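Local coordinates for protein peptidase S8 and S53, subtilisin, kexin, sedolisin (Mycobacterium smegmatis, PDB 4KG7) that is a subtilase-family serine protease, a mycosin of the ESX-3 type VII secretion system, and probably cleaves peptide bonds through an Asp-His-Ser charge relay, at residues I33-L38 with S292-P297. Numbering follows the deposited sequence.
Sequences ITTSVL and SVSNAP
Ile33 to Thr35 run in extended conformation past the bend at Ser294 to Ala296, with Thr35 CA 5.5 Å from Ser294 CA, and side chains of the bend bond to the backbone of Ile33 and Thr35. The bend is an ST turn that follows strand 292-293 of the subtilisin fold: Ser294 OG accepts from Ala296 N at 2.9 Å. The same hydroxyl donates to Thr35 O at 3.1 Å, tilted 34° from that carbonyl's plane. Asn295 uses both ends of its amide, which pairs with the extended chain in the way a backbone peptide would. Its ND2 gives a proton to a lone pair of Ile33 O at 2.9 Å, while OD1 takes the N-H of Thr35 at 3.2 Å, in the plane of the Asn295 carbonyl. With chi1 at 60°, CG sits between the backbone N and C of Asn295, and the amide reaches across to Thr34, whose CB lies 3.4 Å from OD1. A further bond from ND2 to Asp100 O helps fix the amide's rotation, and Thr106 of helix 104-113 touches this side chain. The side chain of Thr35 lies about 7 Å from that of His104, a predicted charge-relay residue, which places this contact near the probable active site. Thr35 OG1 also bonds to Ser302 OG and, at 2.6 Å, to a water that can donate to Val293 O.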
loop_
_atom_site.group_PDB
_atom_site.type_symbol
_atom_site.label_atom_id
_atom_site.label_comp_id
_atom_site.label_asym_id
_atom_site.label_seq_id
_atom_site.Cartn_x
_atom_site.Cartn_y
_atom_site.Cartn_z
ATOM N N ILE A 33 1.216 -11.428 -16.331
ATOM C CA ILE A 33 0.005 -10.664 -16.618
ATOM C C ILE A 33 0.429 -9.216 -16.852
ATOM O O ILE A 33 1.364 -8.714 -16.216
ATOM C CB ILE A 33 -0.925 -10.732 -15.359
ATOM C CG1 ILE A 33 -1.411 -12.167 -15.186
ATOM C CG2 ILE A 33 -2.113 -9.790 -15.429
ATOM C CD1 ILE A 33 -1.915 -12.750 -16.459
ATOM N N THR A 34 -0.265 -8.543 -17.754
ATOM C CA THR A 34 -0.217 -7.112 -17.880
ATOM C C THR A 34 -1.611 -6.523 -17.733
ATOM O O THR A 34 -2.608 -7.176 -18.091
ATOM C CB THR A 34 0.381 -6.665 -19.214
ATOM O OG1 THR A 34 -0.386 -7.196 -20.307
ATOM C CG2 THR A 34 1.833 -7.150 -19.332
ATOM N N THR A 35 -1.673 -5.297 -17.225
ATOM C CA THR A 35 -2.930 -4.548 -17.154
ATOM C C THR A 35 -3.301 -3.965 -18.519
ATOM O O THR A 35 -2.425 -3.659 -19.326
ATOM C CB THR A 35 -2.827 -3.421 -16.111
ATOM O OG1 THR A 35 -1.658 -2.622 -16.365
ATOM C CG2 THR A 35 -2.712 -3.985 -14.740
ATOM N N SER A 36 -4.593 -3.824 -18.766
ATOM C CA SER A 36 -5.124 -3.520 -20.087
ATOM C C SER A 36 -6.186 -2.426 -19.977
ATOM O O SER A 36 -6.587 -2.035 -18.891
ATOM C CB SER A 36 -5.789 -4.791 -20.725
ATOM O OG SER A 36 -4.871 -5.880 -20.802
ATOM N N VAL A 37 -6.646 -1.970 -21.132
ATOM C CA VAL A 37 -7.759 -1.022 -21.204
ATOM C C VAL A 37 -9.096 -1.766 -21.260
ATOM O O VAL A 37 -9.322 -2.592 -22.126
ATOM C CB VAL A 37 -7.590 -0.066 -22.404
ATOM C CG1 VAL A 37 -8.753 0.891 -22.546
ATOM C CG2 VAL A 37 -6.298 0.731 -22.257
ATOM N N LEU A 38 -10.012 -1.394 -20.365
ATOM C CA LEU A 38 -11.339 -1.966 -20.338
ATOM C C LEU A 38 -12.152 -1.425 -21.512
ATOM O O LEU A 38 -12.310 -0.222 -21.622
ATOM C CB LEU A 38 -11.992 -1.582 -19.004
ATOM C CG LEU A 38 -13.333 -2.215 -18.676
ATOM C CD1 LEU A 38 -13.185 -3.731 -18.580
ATOM C CD2 LEU A 38 -13.829 -1.607 -17.366
ATOM N N SER A 292 -4.277 3.770 -14.055
ATOM C CA SER A 292 -2.883 4.043 -13.779
ATOM C C SER A 292 -2.002 3.570 -14.932
ATOM O O SER A 292 -2.444 3.482 -16.074
ATOM C CB SER A 292 -2.522 3.396 -12.440
ATOM O OG SER A 292 -1.228 3.783 -12.025
ATOM N N VAL A 293 -0.745 3.330 -14.651
ATOM C CA VAL A 293 0.234 2.991 -15.675
ATOM C C VAL A 293 0.309 1.474 -15.865
ATOM O O VAL A 293 0.212 0.695 -14.907
ATOM C CB VAL A 293 1.604 3.568 -15.237
ATOM C CG1 VAL A 293 2.716 3.169 -16.169
ATOM C CG2 VAL A 293 1.520 5.096 -15.048
ATOM N N SER A 294 0.533 1.058 -17.103
ATOM C CA SER A 294 0.615 -0.346 -17.443
ATOM C C SER A 294 2.043 -0.860 -17.418
ATOM O O SER A 294 2.970 -0.095 -17.726
ATOM C CB SER A 294 0.025 -0.556 -18.846
ATOM O OG SER A 294 0.114 -1.920 -19.236
ATOM N N ASN A 295 2.206 -2.137 -17.058
ATOM C CA ASN A 295 3.479 -2.863 -17.230
ATOM C C ASN A 295 3.658 -3.488 -18.621
ATOM O O ASN A 295 4.647 -4.163 -18.871
ATOM C CB ASN A 295 3.647 -3.947 -16.167
ATOM C CG ASN A 295 2.539 -5.000 -16.212
ATOM O OD1 ASN A 295 1.409 -4.702 -16.579
ATOM N ND2 ASN A 295 2.852 -6.222 -15.768
ATOM N N ALA A 296 2.706 -3.280 -19.523
ATOM C CA ALA A 296 2.887 -3.697 -20.926
ATOM C C ALA A 296 4.031 -2.895 -21.542
ATOM O O ALA A 296 4.354 -1.813 -21.083
ATOM C CB ALA A 296 1.609 -3.464 -21.714
ATOM N N PRO A 297 4.639 -3.410 -22.619
ATOM C CA PRO A 297 5.813 -2.748 -23.185
ATOM C C PRO A 297 5.655 -1.262 -23.523
ATOM O O PRO A 297 6.594 -0.499 -23.341
ATOM C CB PRO A 297 6.085 -3.562 -24.456
ATOM C CG PRO A 297 5.554 -4.919 -24.130
ATOM C CD PRO A 297 4.368 -4.713 -23.240
HETATM O O HOH W 1 0.161 -2.172 -14.569
#